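Local coordinates for dihydropteroate synthase (Burkholderia cenocepacia, PDB 2Y5J), which probably catalyses the condensation of para-aminobenzoate with 6-hydroxymethyl-7,8-dihydropterin diphosphate to give 7,8-dihydropteroate, a precursor of folate, at residues Leu11-Phe16 / Ala118-Asp123. Sequence-based numbering, arbitrary orientation.
Sequences LQCGRF and ADLIND. With EDO (1,2-ethanediol), chain E.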
loop_
_atom_site.group_PDB
_atom_site.type_symbol
_atom_site.label_atom_id
_atom_site.label_comp_id
_atom_site.label_asym_id
_atom_site.label_seq_id
_atom_site.Cartn_x
_atom_site.Cartn_y
_atom_site.Cartn_z
ATOM N N LEU A 11 8.384 2.095 -9.867
ATOM C CA LEU A 11 6.948 2.140 -10.019
ATOM C C LEU A 11 6.592 3.437 -10.719
ATOM O O LEU A 11 6.859 4.513 -10.184
ATOM C CB LEU A 11 6.274 2.123 -8.657
ATOM C CG LEU A 11 4.749 2.204 -8.747
ATOM C CD1 LEU A 11 4.141 0.878 -9.094
ATOM C CD2 LEU A 11 4.171 2.602 -7.407
ATOM N N GLN A 12 6.000 3.300 -11.904
ATOM C CA GLN A 12 5.400 4.439 -12.588
ATOM C C GLN A 12 4.175 4.805 -11.772
ATOM O O GLN A 12 3.306 3.971 -11.546
ATOM C CB GLN A 12 5.028 4.148 -14.048
ATOM C CG GLN A 12 4.215 5.288 -14.651
ATOM C CD GLN A 12 5.056 6.525 -14.890
ATOM O OE1 GLN A 12 6.147 6.406 -15.449
ATOM N NE2 GLN A 12 4.571 7.700 -14.482
ATOM N N CYS A 13 4.075 6.039 -11.302
ATOM C CA CYS A 13 2.912 6.275 -10.471
ATOM C C CYS A 13 2.374 7.671 -10.726
ATOM O O CYS A 13 2.636 8.598 -9.986
ATOM C CB CYS A 13 3.268 5.883 -9.032
ATOM S SG CYS A 13 2.701 6.788 -7.584
ATOM N N GLY A 14 1.579 7.809 -11.786
ATOM C CA GLY A 14 0.919 9.070 -12.080
ATOM C C GLY A 14 1.952 10.071 -12.549
ATOM O O GLY A 14 2.729 9.763 -13.447
ATOM N N ARG A 15 2.001 11.226 -11.890
ATOM C CA ARG A 15 2.944 12.290 -12.202
ATOM C C ARG A 15 4.399 11.897 -11.988
ATOM O O ARG A 15 5.276 12.570 -12.546
ATOM C CB ARG A 15 2.649 13.534 -11.350
ATOM C CG ARG A 15 1.383 14.308 -11.762
ATOM C CD ARG A 15 1.131 15.453 -10.772
ATOM N NE ARG A 15 0.460 15.013 -9.551
ATOM C CZ ARG A 15 0.260 15.772 -8.478
ATOM N NH1 ARG A 15 0.738 17.013 -8.416
ATOM N NH2 ARG A 15 -0.356 15.227 -7.434
ATOM N N PHE A 16 4.649 10.828 -11.223
ATOM C CA PHE A 16 5.964 10.549 -10.656
ATOM C C PHE A 16 6.524 9.208 -11.090
ATOM O O PHE A 16 5.841 8.187 -11.134
ATOM C CB PHE A 16 5.859 10.623 -9.139
ATOM C CG PHE A 16 5.275 11.916 -8.629
ATOM C CD1 PHE A 16 6.039 13.073 -8.570
ATOM C CD2 PHE A 16 3.952 11.983 -8.237
ATOM C CE1 PHE A 16 5.511 14.256 -8.084
ATOM C CE2 PHE A 16 3.404 13.152 -7.727
ATOM C CZ PHE A 16 4.189 14.289 -7.662
ATOM N N ALA A 118 -5.348 12.025 -9.157
ATOM C CA ALA A 118 -4.716 11.194 -8.122
ATOM C C ALA A 118 -3.644 10.373 -8.818
ATOM O O ALA A 118 -3.813 10.079 -10.001
ATOM C CB ALA A 118 -5.720 10.252 -7.485
ATOM N N ASP A 119 -2.571 10.006 -8.119
ATOM C CA ASP A 119 -1.440 9.357 -8.770
ATOM C C ASP A 119 -1.354 7.833 -8.676
ATOM O O ASP A 119 -0.562 7.228 -9.410
ATOM C CB ASP A 119 -0.126 9.961 -8.264
ATOM C CG ASP A 119 -0.086 11.458 -8.464
ATOM O OD1 ASP A 119 0.199 11.862 -9.612
ATOM O OD2 ASP A 119 -0.319 12.224 -7.506
ATOM N N LEU A 120 -2.123 7.248 -7.755
ATOM C CA LEU A 120 -2.026 5.828 -7.428
ATOM C C LEU A 120 -3.300 5.330 -6.764
ATOM O O LEU A 120 -3.869 5.978 -5.876
ATOM C CB LEU A 120 -0.853 5.642 -6.464
ATOM C CG LEU A 120 -0.361 4.371 -5.765
ATOM C CD1 LEU A 120 0.711 4.816 -4.756
ATOM C CD2 LEU A 120 -1.399 3.579 -4.991
ATOM N N ILE A 121 -3.741 4.159 -7.205
ATOM C CA ILE A 121 -4.957 3.592 -6.656
ATOM C C ILE A 121 -4.572 2.405 -5.786
ATOM O O ILE A 121 -3.859 1.521 -6.231
ATOM C CB ILE A 121 -5.910 3.055 -7.742
ATOM C CG1 ILE A 121 -6.358 4.169 -8.692
ATOM C CG2 ILE A 121 -7.163 2.495 -7.077
ATOM C CD1 ILE A 121 -7.236 5.242 -8.053
ATOM N N ASN A 122 -5.083 2.400 -4.562
ATOM C CA ASN A 122 -4.861 1.349 -3.582
ATOM C C ASN A 122 -6.138 0.547 -3.313
ATOM O O ASN A 122 -7.113 1.083 -2.759
ATOM C CB ASN A 122 -4.448 2.058 -2.296
ATOM C CG ASN A 122 -3.442 1.278 -1.514
ATOM O OD1 ASN A 122 -3.733 0.208 -0.991
ATOM N ND2 ASN A 122 -2.220 1.769 -1.510
ATOM N N ASP A 123 -6.179 -0.700 -3.770
ATOM C CA ASP A 123 -7.448 -1.417 -3.777
ATOM C C ASP A 123 -7.368 -2.779 -3.088
ATOM O O ASP A 123 -6.828 -3.752 -3.638
ATOM C CB ASP A 123 -7.987 -1.508 -5.210
ATOM C CG ASP A 123 -9.225 -2.385 -5.367
ATOM O OD1 ASP A 123 -10.107 -2.496 -4.481
ATOM O OD2 ASP A 123 -9.335 -2.987 -6.460
HETATM C C1 EDO E . -1.640 12.083 -12.052
HETATM O O1 EDO E . -2.494 12.124 -10.896
HETATM C C2 EDO E . -1.746 10.798 -12.865
HETATM O O2 EDO E . -0.751 10.860 -13.900
#
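Gly14 and Asp119 bring the two backbones together, their CA atoms 4.1 Å apart, where the turn at the end of strand 11-13 passes the start of strand 120-123. Cys13 to Phe16 form a type II' beta turn; Gly14, with its positive phi, suits the second position, and having no side chain it lets the Asp119 carboxylate come close. That carboxylate grips the turn. The N-H of Arg15 runs almost straight to Asp119 OD1 (N to OD1 3.0 Å, 173°), on its anti side and tilted out of the carboxylate plane, while the guanidinium docks side-on: Arg15 NE reaches the syn lone pair of Asp119 OD1 at 3.2 Å and Arg15 NH2 that of Asp119 OD2 at 3.0 Å. Guanidinium and carboxylate lie nearly coplanar, 21° apart, and a bend at chi3 (-81°) brings the arginine head back to the aspartate. The Phe16 ring turns its edge to Asp119 OD2. Nearby, the small, weakly polar thiol of Cys13 packs against Leu120, Cys13 SG 3.9 Å from Leu120 CB. Arg15 NH1 binds Arg94 O, and Asp119 OD2 also accepts from Leu100 N. Together with the salt bridge, these bonds tie the N-terminal hairpin (11-13 and 16-18) to the TIM barrel, where strand 120-123 runs between parallel strands 100-103 and 142-146.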